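PDB 4H6W: N-terminal cyanobactin protease from Planktothrix agardhii NIES-596, which probably acts as a subtilisin-like serine endopeptidase, cutting precursor peptides during maturation of the prenylagaramide cyanobactins. Local coordinates for residues A[12-17]-A[79-84]; A[190-195]-A[269-274]; A[255-260]-A[278-283]. One frame throughout, in Å; residues are numbered along the deposited sequence.

Contact 1 (A[12-17]-A[79-84])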
ATOM      1  N   LYS A  12      11.387 -14.981   5.267  1.00 43.62           N
ATOM      2  CA  LYS A  12      11.763 -15.001   6.681  1.00 44.41           C
ATOM      3  C   LYS A  12      10.664 -14.375   7.524  1.00 43.49           C
ATOM      4  O   LYS A  12      10.358 -14.869   8.613  1.00 43.02           O
ATOM      5  CB  LYS A  12      13.097 -14.288   6.931  1.00 48.16           C
ATOM      6  CG  LYS A  12      13.691 -14.566   8.312  1.00 56.17           C
ATOM      7  CD  LYS A  12      14.538 -13.387   8.794  1.00 68.42           C
ATOM      8  CE  LYS A  12      14.702 -13.333  10.317  1.00 69.77           C
ATOM      9  NZ  LYS A  12      15.265 -12.041  10.841  1.00 58.85           N
ATOM     10  N   LEU A  13      10.068 -13.296   7.011  1.00 40.59           N
ATOM     11  CA  LEU A  13       8.977 -12.627   7.710  1.00 37.27           C
ATOM     12  C   LEU A  13       7.756 -13.529   7.805  1.00 36.04           C
ATOM     13  O   LEU A  13       7.191 -13.703   8.893  1.00 35.87           O
ATOM     14  CB  LEU A  13       8.639 -11.273   7.069  1.00 36.18           C
ATOM     15  CG  LEU A  13       7.614 -10.372   7.785  1.00 36.97           C
ATOM     16  CD1 LEU A  13       7.893 -10.163   9.285  1.00 33.15           C
ATOM     17  CD2 LEU A  13       7.489  -9.039   7.054  1.00 34.07           C
ATOM     18  N   TRP A  14       7.362 -14.112   6.677  1.00 35.53           N
ATOM     19  CA  TRP A  14       6.286 -15.119   6.661  1.00 39.38           C
ATOM     20  C   TRP A  14       6.483 -16.282   7.635  1.00 42.33           C
ATOM     21  O   TRP A  14       5.515 -16.801   8.190  1.00 47.42           O
ATOM     22  CB  TRP A  14       6.066 -15.689   5.258  1.00 37.83           C
ATOM     23  CG  TRP A  14       5.279 -14.800   4.349  1.00 35.78           C
ATOM     24  CD1 TRP A  14       4.411 -13.804   4.713  1.00 34.44           C
ATOM     25  CD2 TRP A  14       5.253 -14.855   2.922  1.00 34.25           C
ATOM     26  NE1 TRP A  14       3.857 -13.231   3.595  1.00 34.68           N
ATOM     27  CE2 TRP A  14       4.356 -13.854   2.482  1.00 33.09           C
ATOM     28  CE3 TRP A  14       5.903 -15.652   1.970  1.00 33.72           C
ATOM     29  CZ2 TRP A  14       4.088 -13.629   1.131  1.00 31.68           C
ATOM     30  CZ3 TRP A  14       5.640 -15.428   0.624  1.00 33.26           C
ATOM     31  CH2 TRP A  14       4.741 -14.417   0.217  1.00 33.22           C
ATOM     32  N   SER A  15       7.726 -16.696   7.841  1.00 43.91           N
ATOM     33  CA  SER A  15       8.005 -17.800   8.753  1.00 45.65           C
ATOM     34  C   SER A  15       7.637 -17.417  10.184  1.00 44.85           C
ATOM     35  O   SER A  15       7.372 -18.285  11.018  1.00 44.19           O
ATOM     36  CB  SER A  15       9.468 -18.255   8.649  1.00 47.08           C
ATOM     37  OG  SER A  15      10.334 -17.386   9.359  1.00 52.20           O
ATOM     38  N   GLU A  16       7.606 -16.113  10.454  1.00 45.49           N
ATOM     39  CA  GLU A  16       7.167 -15.594  11.757  1.00 44.31           C
ATOM     40  C   GLU A  16       5.654 -15.309  11.808  1.00 41.24           C
ATOM     41  O   GLU A  16       5.011 -15.548  12.825  1.00 38.62           O
ATOM     42  CB  GLU A  16       7.962 -14.341  12.138  1.00 47.64           C
ATOM     43  CG  GLU A  16       9.445 -14.570  12.439  1.00 53.69           C
ATOM     44  CD  GLU A  16       9.723 -15.182  13.818  1.00 58.65           C
ATOM     45  OE1 GLU A  16       8.968 -14.924  14.786  1.00 59.46           O
ATOM     46  OE2 GLU A  16      10.728 -15.920  13.940  1.00 61.62           O
ATOM     47  N   THR A  17       5.091 -14.795  10.716  1.00 41.44           N
ATOM     48  CA  THR A  17       3.669 -14.442  10.672  1.00 40.81           C
ATOM     49  C   THR A  17       3.199 -14.207   9.239  1.00 40.92           C
ATOM     50  O   THR A  17       3.951 -13.676   8.428  1.00 40.11           O
ATOM     51  CB  THR A  17       3.329 -13.211  11.578  1.00 40.97           C
ATOM     52  OG1 THR A  17       1.951 -12.853  11.420  1.00 44.69           O
ATOM     53  CG2 THR A  17       4.195 -11.997  11.264  1.00 38.82           C
ATOM     54  N   PRO A  79      -4.234 -19.031  -6.472  1.00 39.43           N
ATOM     55  CA  PRO A  79      -3.392 -18.593  -7.586  1.00 37.25           C
ATOM     56  C   PRO A  79      -2.626 -17.271  -7.343  1.00 37.15           C
ATOM     57  O   PRO A  79      -1.784 -16.894  -8.158  1.00 35.94           O
ATOM     58  CB  PRO A  79      -4.386 -18.465  -8.749  1.00 37.13           C
ATOM     59  CG  PRO A  79      -5.635 -19.167  -8.301  1.00 38.10           C
ATOM     60  CD  PRO A  79      -5.667 -18.996  -6.818  1.00 38.19           C
ATOM     61  N   VAL A  80      -2.904 -16.590  -6.228  1.00 35.63           N
ATOM     62  CA  VAL A  80      -2.168 -15.387  -5.850  1.00 32.99           C
ATOM     63  C   VAL A  80      -1.624 -15.556  -4.428  1.00 33.32           C
ATOM     64  O   VAL A  80      -2.382 -15.852  -3.498  1.00 33.72           O
ATOM     65  CB  VAL A  80      -3.047 -14.103  -5.950  1.00 32.77           C
ATOM     66  CG1 VAL A  80      -2.247 -12.849  -5.592  1.00 29.66           C
ATOM     67  CG2 VAL A  80      -3.638 -13.966  -7.350  1.00 31.31           C
ATOM     68  N   THR A  81      -0.313 -15.370  -4.275  1.00 31.70           N
ATOM     69  CA  THR A  81       0.335 -15.374  -2.970  1.00 31.90           C
ATOM     70  C   THR A  81       0.301 -13.957  -2.340  1.00 33.44           C
ATOM     71  O   THR A  81       1.181 -13.125  -2.582  1.00 30.96           O
ATOM     72  CB  THR A  81       1.777 -15.902  -3.090  1.00 31.91           C
ATOM     73  OG1 THR A  81       1.777 -17.125  -3.839  1.00 35.17           O
ATOM     74  CG2 THR A  81       2.357 -16.182  -1.742  1.00 30.97           C
ATOM     75  N   GLY A  82      -0.738 -13.689  -1.551  1.00 34.39           N
ATOM     76  CA  GLY A  82      -0.900 -12.398  -0.877  1.00 34.18           C
ATOM     77  C   GLY A  82       0.192 -12.154   0.152  1.00 34.32           C
ATOM     78  O   GLY A  82       0.780 -13.109   0.688  1.00 34.95           O
ATOM     79  N   ILE A  83       0.464 -10.881   0.429  1.00 31.54           N
ATOM     80  CA  ILE A  83       1.488 -10.512   1.397  1.00 30.80           C
ATOM     81  C   ILE A  83       1.029 -10.766   2.824  1.00 32.14           C
ATOM     82  O   ILE A  83       1.815 -11.236   3.654  1.00 33.05           O
ATOM     83  CB  ILE A  83       1.915  -9.034   1.265  1.00 30.08           C
ATOM     84  CG1 ILE A  83       2.381  -8.713  -0.173  1.00 29.86           C
ATOM     85  CG2 ILE A  83       2.961  -8.687   2.312  1.00 28.41           C
ATOM     86  CD1 ILE A  83       3.730  -9.277  -0.567  1.00 30.17           C
ATOM     87  N   ALA A  84      -0.241 -10.462   3.106  1.00 33.27           N
ATOM     88  CA  ALA A  84      -0.791 -10.585   4.468  1.00 33.16           C
ATOM     89  C   ALA A  84      -2.129 -11.339   4.494  1.00 34.53           C
ATOM     90  O   ALA A  84      -3.162 -10.761   4.842  1.00 33.62           O
ATOM     91  CB  ALA A  84      -0.949  -9.208   5.094  1.00 31.58           C
TER
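The indole of W14 meets the 79-84 loop with its edge: the carbonyl oxygen of I83 lies in the ring plane, only 4° out of it, where the pyrrole N-H points. T17 O also lies at the edge, in the plane. G82 O and the methyl of T81 approach the six-membered ring obliquely, and H76 packs against the indole edge-to-face. I83 O makes the one hydrogen bond between the two segments, from W14 NE1 to I83 O at 2.9 Å. It is nearly straight, with 173° at the hydrogen, although the donor is tilted from the carbonyl plane. Farther round the ring, W14 CZ2 stands 3.4 Å from G82 O, and W14 CH2 touches T81 CG2 at 3.6 Å.

W14 sits on helix 10-16, and its CG lies beside the backbone N, anti to the carbonyl carbon (chi1 -79°), which carries the indole off the helix and across to the loop. T81 has its methyl anti to the backbone N, and this branch, not the hydroxyl, reaches the benzene end of the indole. CB of I83 points away from the helix, and the side chain packs on L236 of helix 223-243, as W14 itself does.

The bond, with the packing of H76 and L236, should limit the rotation of the ring, and it satisfies the indole N-H, while G82 O is taken up by H76 NE2. W14 thus meets two main-chain oxygens, one by a hydrogen bond, and one methyl: a directional polar bond edged with modest apolar contact joins the N-terminal helix to the loop before strand 88-91.

Contact 2 (A[190-195]-A[269-274])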
ATOM      1  N   SER A 190       7.104   6.138 -12.659  1.00 38.31           N
ATOM      2  CA  SER A 190       6.890   6.416 -11.234  1.00 36.47           C
ATOM      3  C   SER A 190       7.140   7.886 -10.882  1.00 35.77           C
ATOM      4  O   SER A 190       8.233   8.395 -11.116  1.00 36.61           O
ATOM      5  CB  SER A 190       7.803   5.502 -10.408  1.00 35.05           C
ATOM      6  OG  SER A 190       7.284   5.279  -9.110  1.00 36.18           O
ATOM      7  N   ASN A 191       6.139   8.577 -10.337  1.00 35.05           N
ATOM      8  CA  ASN A 191       6.318   9.996  -9.997  1.00 36.18           C
ATOM      9  C   ASN A 191       7.357  10.191  -8.902  1.00 38.38           C
ATOM     10  O   ASN A 191       7.543   9.330  -8.030  1.00 38.03           O
ATOM     11  CB  ASN A 191       5.004  10.679  -9.610  1.00 34.56           C
ATOM     12  CG  ASN A 191       4.054  10.809 -10.778  1.00 36.55           C
ATOM     13  OD1 ASN A 191       4.482  10.879 -11.926  1.00 38.06           O
ATOM     14  ND2 ASN A 191       2.750  10.843 -10.494  1.00 35.87           N
ATOM     15  N   TRP A 192       8.053  11.314  -8.977  1.00 39.36           N
ATOM     16  CA  TRP A 192       8.999  11.684  -7.950  1.00 42.73           C
ATOM     17  C   TRP A 192       8.767  13.173  -7.645  1.00 44.70           C
ATOM     18  O   TRP A 192       7.869  13.789  -8.219  1.00 42.16           O
ATOM     19  CB  TRP A 192      10.437  11.310  -8.370  1.00 43.82           C
ATOM     20  CG  TRP A 192      11.038  12.200  -9.406  1.00 44.73           C
ATOM     21  CD1 TRP A 192      11.867  13.255  -9.180  1.00 44.86           C
ATOM     22  CD2 TRP A 192      10.862  12.123 -10.828  1.00 44.45           C
ATOM     23  NE1 TRP A 192      12.218  13.848 -10.364  1.00 46.65           N
ATOM     24  CE2 TRP A 192      11.611  13.184 -11.396  1.00 45.62           C
ATOM     25  CE3 TRP A 192      10.137  11.275 -11.675  1.00 43.64           C
ATOM     26  CZ2 TRP A 192      11.662  13.423 -12.779  1.00 42.66           C
ATOM     27  CZ3 TRP A 192      10.189  11.510 -13.052  1.00 45.45           C
ATOM     28  CH2 TRP A 192      10.955  12.576 -13.588  1.00 44.10           C
ATOM     29  N   GLY A 193       9.529  13.740  -6.721  1.00 48.82           N
ATOM     30  CA  GLY A 193       9.219  15.082  -6.220  1.00 51.57           C
ATOM     31  C   GLY A 193       9.676  15.209  -4.785  1.00 55.94           C
ATOM     32  O   GLY A 193       9.937  14.204  -4.118  1.00 56.15           O
ATOM     33  N   ASP A 194       9.776  16.442  -4.301  1.00 57.94           N
ATOM     34  CA  ASP A 194      10.363  16.676  -2.985  1.00 57.08           C
ATOM     35  C   ASP A 194       9.501  16.180  -1.819  1.00 53.78           C
ATOM     36  O   ASP A 194      10.025  15.586  -0.867  1.00 51.73           O
ATOM     37  CB  ASP A 194      10.783  18.139  -2.815  1.00 64.95           C
ATOM     38  CG  ASP A 194      12.207  18.392  -3.304  1.00 70.13           C
ATOM     39  OD1 ASP A 194      13.105  18.592  -2.458  1.00 75.77           O
ATOM     40  OD2 ASP A 194      12.439  18.365  -4.531  1.00 72.67           O
ATOM     41  N   ALA A 195       8.187  16.392  -1.906  1.00 48.33           N
ATOM     42  CA  ALA A 195       7.265  15.818  -0.925  1.00 45.17           C
ATOM     43  C   ALA A 195       7.475  14.301  -0.827  1.00 44.61           C
ATOM     44  O   ALA A 195       7.491  13.743   0.273  1.00 45.40           O
ATOM     45  CB  ALA A 195       5.825  16.159  -1.258  1.00 42.90           C
ATOM     46  N   THR A 269      20.240   4.400 -11.242  1.00 82.38           N
ATOM     47  CA  THR A 269      19.656   5.478 -12.024  1.00 84.63           C
ATOM     48  C   THR A 269      20.698   6.578 -12.224  1.00 87.61           C
ATOM     49  O   THR A 269      21.752   6.581 -11.574  1.00 86.22           O
ATOM     50  CB  THR A 269      18.412   6.071 -11.325  1.00 77.97           C
ATOM     51  N   ASP A 270      20.406   7.497 -13.138  1.00 91.50           N
ATOM     52  CA  ASP A 270      21.194   8.713 -13.282  1.00 94.87           C
ATOM     53  C   ASP A 270      20.768   9.703 -12.198  1.00 93.63           C
ATOM     54  O   ASP A 270      21.608  10.275 -11.495  1.00 90.42           O
ATOM     55  CB  ASP A 270      21.002   9.320 -14.679  1.00 98.80           C
ATOM     56  CG  ASP A 270      21.862   8.638 -15.745  1.00102.10           C
ATOM     57  OD1 ASP A 270      22.287   7.473 -15.552  1.00103.13           O
ATOM     58  OD2 ASP A 270      22.113   9.282 -16.789  1.00103.32           O
ATOM     59  N   ASP A 271      19.452   9.876 -12.070  1.00 92.23           N
ATOM     60  CA  ASP A 271      18.854  10.749 -11.067  1.00 86.28           C
ATOM     61  C   ASP A 271      18.569   9.960  -9.786  1.00 83.09           C
ATOM     62  O   ASP A 271      17.653   9.133  -9.734  1.00 76.89           O
ATOM     63  CB  ASP A 271      17.569  11.386 -11.619  1.00 84.65           C
ATOM     64  CG  ASP A 271      17.185  12.676 -10.899  1.00 84.67           C
ATOM     65  OD1 ASP A 271      17.850  13.043  -9.901  1.00 85.07           O
ATOM     66  OD2 ASP A 271      16.208  13.324 -11.341  1.00 79.11           O
ATOM     67  N   GLN A 272      19.368  10.225  -8.756  1.00 81.51           N
ATOM     68  CA  GLN A 272      19.228   9.551  -7.463  1.00 81.44           C
ATOM     69  C   GLN A 272      17.962   9.969  -6.693  1.00 74.50           C
ATOM     70  O   GLN A 272      17.603   9.335  -5.702  1.00 76.66           O
ATOM     71  CB  GLN A 272      20.500   9.732  -6.617  1.00 90.82           C
ATOM     72  CG  GLN A 272      21.044  11.161  -6.558  1.00105.16           C
ATOM     73  CD  GLN A 272      22.570  11.240  -6.643  1.00111.92           C
ATOM     74  OE1 GLN A 272      23.242  11.634  -5.685  1.00112.01           O
ATOM     75  NE2 GLN A 272      23.119  10.876  -7.801  1.00110.90           N
ATOM     76  N   SER A 273      17.285  11.018  -7.156  1.00 66.38           N
ATOM     77  CA  SER A 273      16.057  11.482  -6.514  1.00 59.22           C
ATOM     78  C   SER A 273      14.816  10.746  -7.015  1.00 58.29           C
ATOM     79  O   SER A 273      13.739  10.873  -6.431  1.00 59.32           O
ATOM     80  CB  SER A 273      15.889  13.004  -6.651  1.00 57.18           C
ATOM     81  OG  SER A 273      15.551  13.378  -7.972  1.00 56.76           O
ATOM     82  N   ARG A 274      14.958   9.983  -8.099  1.00 55.05           N
ATOM     83  CA  ARG A 274      13.868   9.132  -8.572  1.00 53.64           C
ATOM     84  C   ARG A 274      13.639   7.936  -7.637  1.00 54.43           C
ATOM     85  O   ARG A 274      12.601   7.262  -7.727  1.00 55.65           O
ATOM     86  CB  ARG A 274      14.126   8.631  -9.990  1.00 53.24           C
ATOM     87  CG  ARG A 274      13.922   9.659 -11.081  1.00 51.33           C
ATOM     88  CD  ARG A 274      13.511   8.932 -12.340  1.00 53.01           C
ATOM     89  NE  ARG A 274      13.399   9.805 -13.502  1.00 58.31           N
ATOM     90  CZ  ARG A 274      12.629   9.538 -14.554  1.00 60.15           C
ATOM     91  NH1 ARG A 274      11.889   8.441 -14.574  1.00 62.25           N
ATOM     92  NH2 ARG A 274      12.584  10.375 -15.581  1.00 61.99           N
TER
HETATM   93  O   HOH W   1      10.720   7.364 -11.821  1.00 37.02           O
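W192 stands against S273 and R274, and its side chain can be followed outward from the backbone. W192 CB lies 3.9 Å from S273 O. At CG the ring turns in under the R274 side chain, because chi1 of 75° sets it in the crowded position between backbone N and carbonyl carbon. CD2 then meets the aliphatic part of the arginine: R274 CG sits over the five-membered ring, 4.1 Å from the centroid of that W192 ring and 18° off its normal, a CH-pi contact. W192 CD1 passes 3.9 Å from S273 OG on the pyrrole side, and W192 NE1 is 4.1 Å from D271 OD2. CZ3 and CH2, at the far end, lie beneath the guanidinium, with W192 CH2 3.4 Å from R274 NH2.

The guanidinium is stacked flat on the indole, centres 4.0 Å apart and planes at 22°; the extended run from CG to NE lets one arginine apply methylene and cation to the same face. R274 NH1 also donates to a water that in turn donates to S190 O, a bridge between the segments, and forms a long, weak ion pair with D188. S273 OG donates to D271 OD1 at 3.0 Å, meeting it from above the carboxylate plane.

With an alanine here instead of W192, the R274 guanidinium would probably lose its aromatic platform and be left with its water and the weak D188 pair, and a gap would open beside S273.

This is a cation-pi stack on the surface of the subtilase fold, away from the predicted charge-relay residues, joining the loop before helix 194-199 to the 269-274 turn. That turn lies within the loop closed by the C264-C275 disulfide.

Contact 3 (A[255-260]-A[278-283])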
ATOM      1  N   ASN A 255       7.802   4.813  10.092  1.00 29.20           N
ATOM      2  CA  ASN A 255       9.170   5.328  10.197  1.00 29.03           C
ATOM      3  C   ASN A 255      10.231   4.236  10.077  1.00 29.53           C
ATOM      4  O   ASN A 255      11.297   4.466   9.506  1.00 31.14           O
ATOM      5  CB  ASN A 255       9.347   6.177  11.462  1.00 28.79           C
ATOM      6  CG  ASN A 255       8.449   7.423  11.467  1.00 29.75           C
ATOM      7  OD1 ASN A 255       7.999   7.906  10.418  1.00 27.63           O
ATOM      8  ND2 ASN A 255       8.181   7.940  12.654  1.00 29.67           N
ATOM      9  N   ALA A 256       9.925   3.044  10.587  1.00 29.14           N
ATOM     10  CA  ALA A 256      10.796   1.889  10.405  1.00 28.49           C
ATOM     11  C   ALA A 256      10.947   1.571   8.917  1.00 27.16           C
ATOM     12  O   ALA A 256      12.063   1.392   8.428  1.00 26.66           O
ATOM     13  CB  ALA A 256      10.261   0.683  11.171  1.00 28.12           C
ATOM     14  N   LEU A 257       9.827   1.518   8.204  1.00 27.11           N
ATOM     15  CA  LEU A 257       9.845   1.323   6.747  1.00 27.56           C
ATOM     16  C   LEU A 257      10.652   2.396   6.034  1.00 29.30           C
ATOM     17  O   LEU A 257      11.434   2.079   5.139  1.00 33.11           O
ATOM     18  CB  LEU A 257       8.425   1.248   6.167  1.00 26.47           C
ATOM     19  CG  LEU A 257       7.631  -0.035   6.448  1.00 27.15           C
ATOM     20  CD1 LEU A 257       6.174   0.138   6.033  1.00 26.91           C
ATOM     21  CD2 LEU A 257       8.245  -1.239   5.746  1.00 25.03           C
ATOM     22  N   LEU A 258      10.481   3.658   6.430  1.00 29.45           N
ATOM     23  CA  LEU A 258      11.239   4.749   5.807  1.00 29.78           C
ATOM     24  C   LEU A 258      12.725   4.721   6.172  1.00 29.77           C
ATOM     25  O   LEU A 258      13.577   4.893   5.299  1.00 29.36           O
ATOM     26  CB  LEU A 258      10.630   6.116   6.142  1.00 29.23           C
ATOM     27  CG  LEU A 258       9.315   6.506   5.459  1.00 30.83           C
ATOM     28  CD1 LEU A 258       8.752   7.799   6.033  1.00 30.06           C
ATOM     29  CD2 LEU A 258       9.488   6.643   3.955  1.00 30.29           C
ATOM     30  N   ALA A 259      13.014   4.501   7.460  1.00 29.30           N
ATOM     31  CA  ALA A 259      14.374   4.498   7.994  1.00 29.64           C
ATOM     32  C   ALA A 259      15.202   3.314   7.484  1.00 33.28           C
ATOM     33  O   ALA A 259      16.430   3.381   7.405  1.00 33.19           O
ATOM     34  CB  ALA A 259      14.324   4.481   9.510  1.00 30.02           C
ATOM     35  N   SER A 260      14.526   2.225   7.141  1.00 34.85           N
ATOM     36  CA  SER A 260      15.196   1.046   6.626  1.00 34.50           C
ATOM     37  C   SER A 260      15.314   1.019   5.091  1.00 37.62           C
ATOM     38  O   SER A 260      15.901   0.082   4.541  1.00 38.08           O
ATOM     39  CB  SER A 260      14.450  -0.189   7.088  1.00 34.59           C
ATOM     40  OG  SER A 260      13.188  -0.300   6.429  1.00 34.51           O
ATOM     41  N   GLY A 278      14.295   5.704  -0.822  1.00 41.87           N
ATOM     42  CA  GLY A 278      14.985   4.457  -1.134  1.00 40.59           C
ATOM     43  C   GLY A 278      14.098   3.250  -1.386  1.00 39.36           C
ATOM     44  O   GLY A 278      12.887   3.389  -1.573  1.00 39.15           O
ATOM     45  N   LYS A 279      14.717   2.066  -1.373  1.00 39.30           N
ATOM     46  CA  LYS A 279      14.058   0.798  -1.696  1.00 38.38           C
ATOM     47  C   LYS A 279      13.566   0.072  -0.465  1.00 36.54           C
ATOM     48  O   LYS A 279      14.273   0.005   0.541  1.00 36.78           O
ATOM     49  CB  LYS A 279      15.008  -0.127  -2.455  1.00 41.86           C
ATOM     50  CG  LYS A 279      15.510   0.432  -3.777  1.00 47.57           C
ATOM     51  CD  LYS A 279      16.385  -0.571  -4.512  1.00 51.33           C
ATOM     52  CE  LYS A 279      17.858  -0.380  -4.214  1.00 54.57           C
ATOM     53  NZ  LYS A 279      18.668  -1.226  -5.134  1.00 59.64           N
ATOM     54  N   LEU A 280      12.358  -0.480  -0.560  1.00 34.01           N
ATOM     55  CA  LEU A 280      11.794  -1.328   0.484  1.00 34.55           C
ATOM     56  C   LEU A 280      12.785  -2.396   0.931  1.00 35.15           C
ATOM     57  O   LEU A 280      13.332  -3.129   0.100  1.00 35.64           O
ATOM     58  CB  LEU A 280      10.517  -2.001  -0.017  1.00 34.28           C
ATOM     59  CG  LEU A 280       9.942  -3.140   0.828  1.00 34.22           C
ATOM     60  CD1 LEU A 280       9.331  -2.613   2.120  1.00 32.54           C
ATOM     61  CD2 LEU A 280       8.917  -3.911   0.005  1.00 33.67           C
ATOM     62  N   ASN A 281      13.004  -2.473   2.242  1.00 34.16           N
ATOM     63  CA  ASN A 281      13.992  -3.378   2.816  1.00 33.64           C
ATOM     64  C   ASN A 281      13.424  -3.991   4.073  1.00 32.39           C
ATOM     65  O   ASN A 281      13.544  -3.426   5.165  1.00 32.49           O
ATOM     66  CB  ASN A 281      15.299  -2.628   3.116  1.00 34.97           C
ATOM     67  CG  ASN A 281      16.432  -3.545   3.572  1.00 36.48           C
ATOM     68  OD1 ASN A 281      16.228  -4.573   4.234  1.00 37.67           O
ATOM     69  ND2 ASN A 281      17.644  -3.165   3.222  1.00 37.30           N
ATOM     70  N   ILE A 282      12.815  -5.158   3.904  1.00 33.41           N
ATOM     71  CA  ILE A 282      12.040  -5.812   4.960  1.00 34.49           C
ATOM     72  C   ILE A 282      12.882  -6.163   6.197  1.00 35.66           C
ATOM     73  O   ILE A 282      12.474  -5.880   7.341  1.00 35.47           O
ATOM     74  CB  ILE A 282      11.321  -7.073   4.420  1.00 35.27           C
ATOM     75  CG1 ILE A 282      10.357  -6.701   3.276  1.00 34.64           C
ATOM     76  CG2 ILE A 282      10.604  -7.820   5.541  1.00 33.70           C
ATOM     77  CD1 ILE A 282       9.582  -7.885   2.719  1.00 34.52           C
ATOM     78  N   LEU A 283      14.049  -6.767   5.967  1.00 36.50           N
ATOM     79  CA  LEU A 283      14.901  -7.255   7.068  1.00 37.08           C
ATOM     80  C   LEU A 283      15.337  -6.119   7.977  1.00 35.19           C
ATOM     81  O   LEU A 283      15.241  -6.215   9.203  1.00 34.48           O
ATOM     82  CB  LEU A 283      16.110  -8.023   6.534  1.00 37.95           C
ATOM     83  CG  LEU A 283      15.725  -9.372   5.936  1.00 42.55           C
ATOM     84  CD1 LEU A 283      16.950 -10.135   5.446  1.00 43.62           C
ATOM     85  CD2 LEU A 283      14.937 -10.184   6.963  1.00 42.23           C
TER
HETATM   86  O   HOH W   2      12.194  -0.449   3.877  1.00 31.09           O
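Two leucine torsions bring L257 and L280 side by side: L257 holds CG beside its backbone N (chi1 -73°), whereas L280 turns CG anti to N (chi1 168°). Their side chains point the same way, and L257 CD2 meets L280 CD1 at 4.0 Å. L257 also packs on V230, A234 and L237 of helix 223-243, so the pair adjoins the apolar side of that helix.

The polar half lies at the end of helix 250-259. S260 O approaches N281 CB to 3.1 Å, a contact with carbon and not with the amide. A water bridges the segments: it donates to S260 OG and accepts from N281 N, both at 2.7 Å. N281 is the N-cap of helix 282-289, and its OD1 accepts from D284 N.

The chemistry divides the tasks at N281: the side chain caps the first turn of its own helix, while the backbone N-H reaches across through water to the serine hydroxyl. With no direct hydrogen bond found between the segments, the end of one helix and the start of the next are joined here by a leucine pair, the packing of S260 on N281 and one bridging water.

Along the chain, contact 1 closes before the others open, whereas the segments of contacts 2 and 3 alternate: 190-195, 255-260, 269-274, 278-283. Contacts 1 and 2 are farthest apart, with centres 30 Å apart and nearest atoms about 17 Å. Contact 3 lies between, its centre 18 Å from contact 1 and 17 Å from contact 2. It touches contact 1 through L13 CD2 and I282 CG2, 3.7 Å apart, where helix 10-16 packs on helix 282-289. Contacts 1 and 3 thus gather the N-terminal helix 10-16 and the C-terminal helices 250-259 and 282-289 around helix 223-243, which carries the predicted charge-relay S224 near its start; contact 2 joins surface loops at the periphery.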